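PDB 2I2L: YopX protein from Bacillus subtilis, which is a homodimeric protein of unknown function encoded by the SPbeta prophage and belongs to the YopX family. Local coordinates for residues Q12-D17 against W31-L36. Residues are numbered along the deposited sequence; the frame is centred on the assembly and turned at random.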
loop_
_atom_site.group_PDB
_atom_site.type_symbol
_atom_site.label_atom_id
_atom_site.label_comp_id
_atom_site.label_asym_id
_atom_site.label_seq_id
_atom_site.Cartn_x
_atom_site.Cartn_y
_atom_site.Cartn_z
ATOM N N GLN B 12 -15.564 0.151 16.462
ATOM C CA GLN B 12 -15.438 -1.150 15.818
ATOM C C GLN B 12 -14.602 -1.131 14.539
ATOM O O GLN B 12 -14.364 -0.074 13.950
ATOM C CB GLN B 12 -16.829 -1.718 15.532
ATOM C CG GLN B 12 -17.766 -0.753 14.822
ATOM C CD GLN B 12 -19.145 -1.349 14.601
ATOM O OE1 GLN B 12 -19.848 -1.688 15.550
ATOM N NE2 GLN B 12 -19.536 -1.482 13.339
HETATM N N MSE B 13 -14.149 -2.313 14.122
HETATM C CA MSE B 13 -13.330 -2.454 12.920
HETATM C C MSE B 13 -14.203 -2.824 11.720
HETATM O O MSE B 13 -15.098 -3.664 11.832
HETATM C CB MSE B 13 -12.271 -3.538 13.140
HETATM C CG MSE B 13 -11.235 -3.620 12.033
HETATM SE SE MSE B 13 -10.010 -2.129 12.037
HETATM C CE MSE B 13 -8.627 -2.883 13.169
ATOM N N HIS B 14 -13.944 -2.187 10.580
ATOM C CA HIS B 14 -14.699 -2.449 9.354
ATOM C C HIS B 14 -13.783 -2.972 8.250
ATOM O O HIS B 14 -12.760 -2.357 7.940
ATOM C CB HIS B 14 -15.375 -1.174 8.852
ATOM C CG HIS B 14 -16.368 -0.589 9.812
ATOM N ND1 HIS B 14 -17.686 -0.971 9.840
ATOM C CD2 HIS B 14 -16.213 0.334 10.794
ATOM C CE1 HIS B 14 -18.314 -0.308 10.803
ATOM N NE2 HIS B 14 -17.442 0.484 11.392
ATOM N N TYR B 15 -14.142 -4.109 7.660
ATOM C CA TYR B 15 -13.357 -4.674 6.570
ATOM C C TYR B 15 -14.057 -4.429 5.235
ATOM O O TYR B 15 -15.289 -4.453 5.152
ATOM C CB TYR B 15 -13.112 -6.156 6.805
ATOM C CG TYR B 15 -11.943 -6.401 7.730
ATOM C CD1 TYR B 15 -10.639 -6.108 7.324
ATOM C CD2 TYR B 15 -12.137 -6.894 9.024
ATOM C CE1 TYR B 15 -9.555 -6.296 8.181
ATOM C CE2 TYR B 15 -11.058 -7.085 9.893
ATOM C CZ TYR B 15 -9.772 -6.783 9.464
ATOM O OH TYR B 15 -8.703 -6.946 10.315
ATOM N N TRP B 16 -13.251 -4.166 4.205
ATOM C CA TRP B 16 -13.725 -3.862 2.853
ATOM C C TRP B 16 -14.796 -4.802 2.305
ATOM O O TRP B 16 -15.715 -4.373 1.601
ATOM C CB TRP B 16 -12.541 -3.836 1.882
ATOM C CG TRP B 16 -11.860 -5.160 1.757
ATOM C CD1 TRP B 16 -10.886 -5.663 2.569
ATOM C CD2 TRP B 16 -12.162 -6.189 0.808
ATOM N NE1 TRP B 16 -10.568 -6.944 2.188
ATOM C CE2 TRP B 16 -11.339 -7.294 1.106
ATOM C CE3 TRP B 16 -13.058 -6.287 -0.269
ATOM C CZ2 TRP B 16 -11.379 -8.489 0.368
ATOM C CZ3 TRP B 16 -13.100 -7.480 -1.006
ATOM C CH2 TRP B 16 -12.266 -8.561 -0.680
ATOM N N ASP B 17 -14.679 -6.083 2.628
ATOM C CA ASP B 17 -15.638 -7.058 2.144
ATOM C C ASP B 17 -17.007 -7.039 2.847
ATOM O O ASP B 17 -17.965 -7.608 2.321
ATOM C CB ASP B 17 -15.009 -8.448 2.201
ATOM C CG ASP B 17 -14.323 -8.713 3.511
ATOM O OD1 ASP B 17 -15.010 -9.090 4.486
ATOM O OD2 ASP B 17 -13.093 -8.524 3.573
ATOM N N TRP B 31 -10.781 10.757 3.227
ATOM C CA TRP B 31 -11.486 9.538 2.896
ATOM C C TRP B 31 -12.746 9.469 3.733
ATOM O O TRP B 31 -12.869 10.162 4.743
ATOM C CB TRP B 31 -10.612 8.309 3.145
ATOM C CG TRP B 31 -10.131 8.152 4.550
ATOM C CD1 TRP B 31 -8.881 8.403 5.013
ATOM C CD2 TRP B 31 -10.872 7.629 5.656
ATOM N NE1 TRP B 31 -8.788 8.060 6.333
ATOM C CE2 TRP B 31 -9.992 7.581 6.755
ATOM C CE3 TRP B 31 -12.197 7.193 5.824
ATOM C CZ2 TRP B 31 -10.383 7.110 8.010
ATOM C CZ3 TRP B 31 -12.596 6.720 7.078
ATOM C CH2 TRP B 31 -11.687 6.682 8.158
ATOM N N THR B 32 -13.688 8.636 3.312
ATOM C CA THR B 32 -14.946 8.493 4.029
ATOM C C THR B 32 -15.520 7.104 3.857
ATOM O O THR B 32 -15.729 6.650 2.735
ATOM C CB THR B 32 -15.987 9.465 3.500
ATOM O OG1 THR B 32 -15.513 10.808 3.651
ATOM C CG2 THR B 32 -17.297 9.276 4.244
ATOM N N LEU B 33 -15.790 6.427 4.959
ATOM C CA LEU B 33 -16.363 5.105 4.854
ATOM C C LEU B 33 -17.875 5.243 4.733
ATOM O O LEU B 33 -18.527 5.716 5.655
ATOM C CB LEU B 33 -16.030 4.269 6.079
ATOM C CG LEU B 33 -16.598 2.857 5.949
ATOM C CD1 LEU B 33 -15.763 2.058 4.955
ATOM C CD2 LEU B 33 -16.607 2.176 7.309
ATOM N N LYS B 34 -18.428 4.854 3.588
ATOM C CA LYS B 34 -19.871 4.916 3.382
ATOM C C LYS B 34 -20.431 3.499 3.504
ATOM O O LYS B 34 -19.677 2.523 3.484
ATOM C CB LYS B 34 -20.212 5.465 1.991
ATOM C CG LYS B 34 -19.691 6.864 1.690
ATOM C CD LYS B 34 -20.235 7.895 2.665
ATOM C CE LYS B 34 -20.037 9.316 2.145
ATOM N NZ LYS B 34 -20.965 9.632 1.023
ATOM N N ARG B 35 -21.753 3.397 3.634
ATOM C CA ARG B 35 -22.442 2.117 3.742
ATOM C C ARG B 35 -23.837 2.257 3.137
ATOM O O ARG B 35 -24.604 3.149 3.503
ATOM C CB ARG B 35 -22.549 1.691 5.206
ATOM C CG ARG B 35 -23.513 0.534 5.439
ATOM C CD ARG B 35 -23.876 0.369 6.923
ATOM N NE ARG B 35 -22.825 -0.278 7.707
ATOM C CZ ARG B 35 -22.444 -1.548 7.553
ATOM N NH1 ARG B 35 -23.025 -2.321 6.641
ATOM N NH2 ARG B 35 -21.472 -2.047 8.310
ATOM N N LEU B 36 -24.156 1.374 2.199
ATOM C CA LEU B 36 -25.449 1.388 1.530
ATOM C C LEU B 36 -26.466 0.570 2.327
ATOM O O LEU B 36 -26.303 -0.640 2.515
ATOM C CB LEU B 36 -25.292 0.831 0.111
ATOM C CG LEU B 36 -26.416 1.120 -0.879
ATOM C CD1 LEU B 36 -27.660 0.401 -0.430
ATOM C CD2 LEU B 36 -26.665 2.615 -0.976
#
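His14 and Leu33 lie where the backbones of 12-17 and 31-36 come nearest, with their CA atoms 8.9 Å apart, a separation that leaves the two strands to meet through side chains alone. Both residues direct their CB toward the other strand. One methyl does the touching: Leu33 CD2 sits over a face of the imidazole, 4.0 Å from the centroid of the His14 ring and 24° off its normal, a CH-pi contact. The methyl is displaced toward the CB end of the ring, and its closest atom there is His14 CG, 3.7 Å from Leu33 CD2. With CG anti to the backbone N (chi1 -178°) and beside the carbonyl carbon, the CD2 branch of Leu33 comes to lie over the ring. Arg35, two residues further along the same strand, approaches the ring at its edge, near the plane, with NH2 4.2 Å from His14 ND1; this is proximity without a bond. The other ring nitrogen, NE2, is hydrogen-bonded to Asp9, a bond that restrains the rotation of the imidazole against the leucine methyl. The contact thus joins two antiparallel sheets: within this chain 13-15 is an outermost strand of one, paired with 5-8, whereas 31-36 is the middle strand of the other. Val7 from strand 5-8 and Val44 from strand 41-46 touch both His14 and Leu33, and Leu21 of strand 21-25 packs against His14 and Arg35.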